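Local coordinates for protein adenylyltransferase VopS (Vibrio parahaemolyticus, PDB 3LET), which transfers AMP from ATP to a threonine of host Rho GTPases (RhoA, Rac and Cdc42), blocking effector binding and actin assembly in infected cells, at residues 263-268 with 287-292; 121-126 with 228-233. One frame throughout, in Å; residues are numbered along the deposited sequence.

Contact 1 (263-268 with 287-292)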
ATOM      1  N   LEU A 263      20.859   1.181   4.306  1.00 20.67           N
ATOM      2  CA  LEU A 263      19.545   0.545   4.456  1.00 22.22           C
ATOM      3  C   LEU A 263      18.527   1.525   5.046  1.00 20.30           C
ATOM      4  O   LEU A 263      17.379   1.559   4.608  1.00 18.38           O
ATOM      5  CB  LEU A 263      19.646  -0.706   5.327  1.00 21.89           C
ATOM      6  CG  LEU A 263      18.323  -1.396   5.633  1.00 20.53           C
ATOM      7  CD1 LEU A 263      17.679  -1.868   4.332  1.00 18.73           C
ATOM      8  CD2 LEU A 263      18.520  -2.542   6.608  1.00 20.70           C
ATOM      9  N   GLY A 264      18.922   2.311   6.047  1.00 15.54           N
ATOM     10  CA  GLY A 264      17.968   3.224   6.652  1.00 17.17           C
ATOM     11  C   GLY A 264      17.362   4.166   5.620  1.00 16.76           C
ATOM     12  O   GLY A 264      16.174   4.474   5.639  1.00 14.78           O
ATOM     13  N   LYS A 265      18.205   4.668   4.726  1.00 15.05           N
ATOM     14  CA  LYS A 265      17.748   5.591   3.686  1.00 17.75           C
ATOM     15  C   LYS A 265      16.716   4.949   2.775  1.00 15.20           C
ATOM     16  O   LYS A 265      15.741   5.593   2.381  1.00 14.66           O
ATOM     17  CB  LYS A 265      18.938   6.072   2.842  1.00 17.76           C
ATOM     18  CG  LYS A 265      19.840   6.978   3.637  1.00 15.98           C
ATOM     19  CD  LYS A 265      20.933   7.568   2.749  1.00 24.49           C
ATOM     20  CE  LYS A 265      22.238   7.711   3.496  1.00 51.34           C
ATOM     21  NZ  LYS A 265      22.266   8.995   4.187  1.00 55.10           N
ATOM     22  N   HIS A 266      16.968   3.705   2.397  1.00 14.03           N
ATOM     23  CA  HIS A 266      16.064   2.996   1.490  1.00 18.07           C
ATOM     24  C   HIS A 266      14.743   2.692   2.180  1.00 21.19           C
ATOM     25  O   HIS A 266      13.695   2.723   1.550  1.00 16.63           O
ATOM     26  CB  HIS A 266      16.690   1.694   0.996  1.00 15.55           C
ATOM     27  CG  HIS A 266      17.773   1.902  -0.012  1.00 18.41           C
ATOM     28  ND1 HIS A 266      17.506   2.084  -1.351  1.00 21.90           N
ATOM     29  CD2 HIS A 266      19.120   1.980   0.120  1.00 21.48           C
ATOM     30  CE1 HIS A 266      18.644   2.254  -2.006  1.00 36.66           C
ATOM     31  NE2 HIS A 266      19.640   2.192  -1.139  1.00 27.57           N
ATOM     32  N   LEU A 267      14.785   2.395   3.474  1.00 13.63           N
ATOM     33  CA  LEU A 267      13.531   2.181   4.199  1.00  9.94           C
ATOM     34  C   LEU A 267      12.727   3.463   4.347  1.00 19.06           C
ATOM     35  O   LEU A 267      11.518   3.475   4.154  1.00 18.38           O
ATOM     36  CB  LEU A 267      13.810   1.555   5.569  1.00 11.29           C
ATOM     37  CG  LEU A 267      14.368   0.118   5.446  1.00 16.69           C
ATOM     38  CD1 LEU A 267      14.731  -0.354   6.856  1.00 17.72           C
ATOM     39  CD2 LEU A 267      13.346  -0.849   4.789  1.00 18.02           C
ATOM     40  N   PHE A 268      13.406   4.540   4.700  1.00 11.15           N
ATOM     41  CA  PHE A 268      12.780   5.863   4.817  1.00 12.73           C
ATOM     42  C   PHE A 268      12.123   6.250   3.487  1.00 13.94           C
ATOM     43  O   PHE A 268      10.968   6.686   3.444  1.00 12.07           O
ATOM     44  CB  PHE A 268      13.873   6.889   5.205  1.00 12.02           C
ATOM     45  CG  PHE A 268      13.394   8.322   5.216  1.00 15.11           C
ATOM     46  CD1 PHE A 268      13.022   8.942   6.416  1.00 15.77           C
ATOM     47  CD2 PHE A 268      13.337   9.051   4.027  1.00 13.85           C
ATOM     48  CE1 PHE A 268      12.587  10.219   6.438  1.00 19.71           C
ATOM     49  CE2 PHE A 268      12.907  10.355   4.042  1.00 13.24           C
ATOM     50  CZ  PHE A 268      12.512  10.945   5.251  1.00 15.33           C
ATOM     51  N   MET A 287      11.474   6.320  12.074  1.00 13.17           N
ATOM     52  CA  MET A 287      11.764   5.247  13.022  1.00 13.01           C
ATOM     53  C   MET A 287      12.557   4.140  12.313  1.00 11.75           C
ATOM     54  O   MET A 287      13.533   3.623  12.868  1.00 12.91           O
ATOM     55  CB  MET A 287      10.461   4.721  13.642  1.00 12.78           C
ATOM     56  CG  MET A 287      10.608   3.453  14.477  1.00 19.35           C
ATOM     57  SD  MET A 287      11.483   3.797  16.040  1.00 20.96           S
ATOM     58  CE  MET A 287      10.160   4.591  16.984  1.00 21.26           C
ATOM     59  N   LEU A 288      12.169   3.738  11.092  1.00  9.58           N
ATOM     60  CA  LEU A 288      12.958   2.671  10.417  1.00 10.01           C
ATOM     61  C   LEU A 288      14.382   3.125  10.063  1.00 12.16           C
ATOM     62  O   LEU A 288      15.323   2.334  10.121  1.00 13.97           O
ATOM     63  CB  LEU A 288      12.276   2.130   9.143  1.00 11.59           C
ATOM     64  CG  LEU A 288      10.933   1.441   9.425  1.00 12.85           C
ATOM     65  CD1 LEU A 288      10.367   0.911   8.108  1.00 11.83           C
ATOM     66  CD2 LEU A 288      11.059   0.302  10.404  1.00 18.95           C
ATOM     67  N   TYR A 289      14.538   4.387   9.689  1.00 13.23           N
ATOM     68  CA  TYR A 289      15.866   4.923   9.386  1.00 15.31           C
ATOM     69  C   TYR A 289      16.730   4.798  10.640  1.00 14.60           C
ATOM     70  O   TYR A 289      17.867   4.306  10.564  1.00 16.78           O
ATOM     71  CB  TYR A 289      15.765   6.401   8.983  1.00 11.83           C
ATOM     72  CG  TYR A 289      17.132   7.065   8.810  1.00 12.35           C
ATOM     73  CD1 TYR A 289      17.882   6.856   7.645  1.00 16.48           C
ATOM     74  CD2 TYR A 289      17.654   7.896   9.806  1.00 13.46           C
ATOM     75  CE1 TYR A 289      19.125   7.463   7.459  1.00 15.44           C
ATOM     76  CE2 TYR A 289      18.931   8.513   9.639  1.00 13.02           C
ATOM     77  CZ  TYR A 289      19.641   8.293   8.472  1.00 21.53           C
ATOM     78  OH  TYR A 289      20.887   8.884   8.325  1.00 19.25           O
ATOM     79  N   ALA A 290      16.199   5.268  11.777  1.00 12.74           N
ATOM     80  CA  ALA A 290      16.937   5.232  13.049  1.00 15.27           C
ATOM     81  C   ALA A 290      17.265   3.811  13.469  1.00 15.51           C
ATOM     82  O   ALA A 290      18.365   3.541  13.922  1.00 13.62           O
ATOM     83  CB  ALA A 290      16.160   5.926  14.167  1.00 18.14           C
ATOM     84  N   ILE A 291      16.315   2.892  13.365  1.00 12.55           N
ATOM     85  CA  ILE A 291      16.607   1.522  13.759  1.00 13.73           C
ATOM     86  C   ILE A 291      17.715   0.958  12.882  1.00 16.15           C
ATOM     87  O   ILE A 291      18.640   0.318  13.385  1.00 16.84           O
ATOM     88  CB  ILE A 291      15.373   0.629  13.637  1.00 15.27           C
ATOM     89  CG1 ILE A 291      14.294   1.081  14.635  1.00 12.22           C
ATOM     90  CG2 ILE A 291      15.738  -0.845  13.862  1.00 14.71           C
ATOM     91  CD1 ILE A 291      12.898   0.464  14.293  1.00 15.63           C
ATOM     92  N   ALA A 292      17.620   1.177  11.572  1.00 12.74           N
ATOM     93  CA  ALA A 292      18.662   0.674  10.657  1.00 19.89           C
ATOM     94  C   ALA A 292      20.022   1.265  11.042  1.00 21.89           C
ATOM     95  O   ALA A 292      21.040   0.570  11.081  1.00 18.55           O
ATOM     96  CB  ALA A 292      18.330   1.004   9.183  1.00 16.11           C
TER
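Y289 lays the edge of its ring against the backbone of G264. CD1 of Y289 is 3.4 Å from C of G264. The carbonyl O of G264 and the backbone N of K265 both lie at this edge, in the ring plane. CG of Y289 is anti to the backbone N (chi1 173°), which carries the ring along the neighbouring helix. K265 runs beside the ring in the same direction, its CG 3.9 Å from CE1 of Y289. At the base of the tyrosine, CB of F268 meets CB of Y289 at 4.3 Å. The other flank is aliphatic. L267 and L288 cross at about a right angle and touch CB to CB at 3.9 Å. G264 has no side chain, so the methyl of A292 rests directly on its backbone, CB of A292 3.4 Å from CA of G264. The helix segments are nearly antiparallel (167°), and their axes come within 7.7 Å.

The polar ends are held elsewhere: OH of Y289 is hydrogen-bonded to the backbone O of N300, and NZ of K265 to that of Y151. Helices 260-274 and 281-295 flank the turn where the Fic signature motif lies. G282 and R286 are probable ATP-binding residues, and F268 packs near R286. Helix 207-217 covers L288, and helix 304-311 meets K265 and F268.

Contact 2 (121-126 with 228-233)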
ATOM      1  N   GLN A 121     -10.820  -0.131 -16.067  1.00 20.58           N
ATOM      2  CA  GLN A 121      -9.457  -0.281 -16.594  1.00 21.87           C
ATOM      3  C   GLN A 121      -8.750   1.055 -16.628  1.00 19.88           C
ATOM      4  O   GLN A 121      -7.531   1.113 -16.417  1.00 20.72           O
ATOM      5  CB  GLN A 121      -9.456  -0.909 -17.991  1.00 22.32           C
ATOM      6  CG  GLN A 121      -9.795  -2.392 -17.943  1.00 17.30           C
ATOM      7  CD  GLN A 121      -9.869  -3.021 -19.316  1.00 22.07           C
ATOM      8  OE1 GLN A 121      -8.854  -3.441 -19.890  1.00 25.07           O
ATOM      9  NE2 GLN A 121     -11.071  -3.069 -19.866  1.00 31.34           N
ATOM     10  N   ALA A 122      -9.473   2.138 -16.902  1.00 19.47           N
ATOM     11  CA  ALA A 122      -8.823   3.451 -16.832  1.00 20.89           C
ATOM     12  C   ALA A 122      -8.434   3.791 -15.384  1.00 23.45           C
ATOM     13  O   ALA A 122      -7.374   4.366 -15.143  1.00 23.34           O
ATOM     14  CB  ALA A 122      -9.728   4.548 -17.446  1.00 31.48           C
ATOM     15  N   VAL A 123      -9.271   3.420 -14.410  1.00 17.21           N
ATOM     16  CA  VAL A 123      -8.933   3.665 -13.009  1.00 21.01           C
ATOM     17  C   VAL A 123      -7.660   2.888 -12.661  1.00 21.29           C
ATOM     18  O   VAL A 123      -6.744   3.446 -12.095  1.00 15.27           O
ATOM     19  CB  VAL A 123     -10.082   3.259 -12.053  1.00 23.14           C
ATOM     20  CG1 VAL A 123      -9.607   3.268 -10.588  1.00 16.09           C
ATOM     21  CG2 VAL A 123     -11.294   4.190 -12.247  1.00 28.74           C
ATOM     22  N   PHE A 124      -7.597   1.617 -13.039  1.00 13.23           N
ATOM     23  CA  PHE A 124      -6.400   0.775 -12.780  1.00 16.38           C
ATOM     24  C   PHE A 124      -5.172   1.359 -13.478  1.00 21.32           C
ATOM     25  O   PHE A 124      -4.071   1.394 -12.900  1.00 16.09           O
ATOM     26  CB  PHE A 124      -6.603  -0.652 -13.334  1.00 18.88           C
ATOM     27  CG  PHE A 124      -7.293  -1.617 -12.391  1.00 23.67           C
ATOM     28  CD1 PHE A 124      -7.941  -1.183 -11.250  1.00 18.37           C
ATOM     29  CD2 PHE A 124      -7.293  -2.976 -12.677  1.00 18.46           C
ATOM     30  CE1 PHE A 124      -8.570  -2.067 -10.411  1.00 19.76           C
ATOM     31  CE2 PHE A 124      -7.941  -3.872 -11.842  1.00 23.19           C
ATOM     32  CZ  PHE A 124      -8.586  -3.407 -10.709  1.00 20.74           C
ATOM     33  N   ASP A 125      -5.332   1.806 -14.733  1.00 15.56           N
ATOM     34  CA  ASP A 125      -4.187   2.356 -15.488  1.00 16.42           C
ATOM     35  C   ASP A 125      -3.609   3.575 -14.758  1.00 15.99           C
ATOM     36  O   ASP A 125      -2.376   3.818 -14.775  1.00 15.31           O
ATOM     37  CB  ASP A 125      -4.628   2.824 -16.884  1.00 21.50           C
ATOM     38  CG  ASP A 125      -4.658   1.700 -17.943  1.00 43.94           C
ATOM     39  OD1 ASP A 125      -3.974   0.673 -17.799  1.00 27.99           O
ATOM     40  OD2 ASP A 125      -5.357   1.881 -18.968  1.00 35.24           O
ATOM     41  N   MET A 126      -4.485   4.394 -14.179  0.94 14.85           N
ATOM     42  CA  MET A 126      -4.036   5.595 -13.440  1.00 18.17           C
ATOM     43  C   MET A 126      -3.267   5.144 -12.213  1.00 14.11           C
ATOM     44  O   MET A 126      -2.196   5.685 -11.906  1.00 14.14           O
ATOM     45  CB  MET A 126      -5.219   6.472 -13.000  1.00 20.62           C
ATOM     46  CG  MET A 126      -5.973   7.128 -14.158  1.00 35.61           C
ATOM     47  SD  MET A 126      -4.936   8.293 -15.039  1.00 45.50           S
ATOM     48  CE  MET A 126      -4.533   9.460 -13.738  1.00 37.87           C
ATOM     49  N   PRO A 228      -7.605   4.927  -5.896  1.00 16.93           N
ATOM     50  CA  PRO A 228      -6.762   5.581  -6.907  1.00 17.61           C
ATOM     51  C   PRO A 228      -7.194   7.016  -7.184  1.00 18.83           C
ATOM     52  O   PRO A 228      -8.396   7.306  -7.177  1.00 25.11           O
ATOM     53  CB  PRO A 228      -6.993   4.734  -8.162  1.00 17.24           C
ATOM     54  CG  PRO A 228      -7.342   3.348  -7.603  1.00 18.57           C
ATOM     55  CD  PRO A 228      -8.189   3.656  -6.393  1.00 19.50           C
ATOM     56  N   ASN A 229      -6.232   7.903  -7.436  1.00 17.08           N
ATOM     57  CA  ASN A 229      -6.570   9.292  -7.728  1.00 17.86           C
ATOM     58  C   ASN A 229      -6.687   9.416  -9.235  1.00 22.42           C
ATOM     59  O   ASN A 229      -5.732   9.147  -9.953  1.00 24.94           O
ATOM     60  CB  ASN A 229      -5.511  10.264  -7.175  1.00 18.21           C
ATOM     61  CG  ASN A 229      -5.958  11.713  -7.265  1.00 29.88           C
ATOM     62  OD1 ASN A 229      -6.324  12.190  -8.340  1.00 34.46           O
ATOM     63  ND2 ASN A 229      -5.939  12.417  -6.136  1.00 33.52           N
ATOM     64  N   ILE A 230      -7.881   9.748  -9.717  1.00 22.16           N
ATOM     65  CA  ILE A 230      -8.100   9.897 -11.155  1.00 24.83           C
ATOM     66  C   ILE A 230      -8.453  11.344 -11.487  1.00 34.43           C
ATOM     67  O   ILE A 230      -8.969  11.637 -12.570  1.00 33.18           O
ATOM     68  CB  ILE A 230      -9.239   8.989 -11.671  1.00 29.97           C
ATOM     69  CG1 ILE A 230     -10.556   9.320 -10.963  1.00 26.01           C
ATOM     70  CG2 ILE A 230      -8.871   7.513 -11.489  1.00 27.30           C
ATOM     71  CD1 ILE A 230     -11.761   8.594 -11.558  1.00 41.39           C
ATOM     72  N   SER A 231      -8.151  12.229 -10.541  1.00 33.25           N
ATOM     73  CA  SER A 231      -8.513  13.639 -10.617  1.00 33.59           C
ATOM     74  C   SER A 231      -7.333  14.542 -10.923  1.00 30.00           C
ATOM     75  O   SER A 231      -7.467  15.747 -10.868  1.00 33.69           O
ATOM     76  CB  SER A 231      -9.085  14.076  -9.262  1.00 35.62           C
ATOM     77  OG  SER A 231     -10.298  13.407  -8.986  1.00 44.93           O
ATOM     78  N   GLY A 232      -6.175  13.974 -11.223  1.00 33.89           N
ATOM     79  CA  GLY A 232      -4.979  14.775 -11.428  1.00 42.59           C
ATOM     80  C   GLY A 232      -3.909  14.539 -10.366  1.00 40.10           C
ATOM     81  O   GLY A 232      -2.718  14.724 -10.622  1.00 37.45           O
ATOM     82  N   GLY A 233      -4.326  14.128  -9.174  1.00 27.11           N
ATOM     83  CA  GLY A 233      -3.382  13.819  -8.105  1.00 31.65           C
ATOM     84  C   GLY A 233      -2.541  12.605  -8.441  1.00 28.86           C
ATOM     85  O   GLY A 233      -2.872  11.851  -9.347  1.00 30.77           O
TER
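V123 and M126, one helical turn apart, receive P228 and I230 from a loop that includes an Asx turn at N229. The contact is apolar, and no hydrogen bond crosses it. CG1 of V123 meets CG of P228 at 3.7 Å, and the two side chains cross at about a right angle. With CG1 anti to the backbone N (chi1 169°), this methyl goes to P228 while CG2 of V123 faces I230, 4.2 Å from its CG2. This branch of I230 also reaches M126, 4.0 Å from its CG. M126 is bent at chi2 and chi3, and the bend brings CE of M126 to 4.0 Å from the backbone O of N229.

Further out, Y102 of helix 88-102 touches both V123 and I230. S237 packs on P228. The contact joins long helix 113-139, here within the VopS N-terminal family region, to the loop between helices 207-217 and 238-255 of the Fic region.

The loop is shaped from within by N229, whose side chain reaches forward along the loop. Its OD1 accepts the backbone N of S231 at 2.9 Å (N-H...O angle 151°) and, more weakly, the backbone N of G233 at 2.9 Å.

How the contacts relate
Both segments of contact 2 precede those of contact 1 along the chain. Their centres are 30 Å apart, on opposite sides of the centre of the chain, and their nearest atoms are about 19 Å apart. They share no helix. Contact 1 pairs helices 260-274 and 281-295 within the Fic region, close in sequence. Contact 2 spans about a hundred residues and ties helix 113-139 of the N-terminal family region to a Fic loop. The strandless, elongated chain thus has one contact inside its catalytic domain, near probable ATP-binding residues, and one between its two regions, away from the annotated sites.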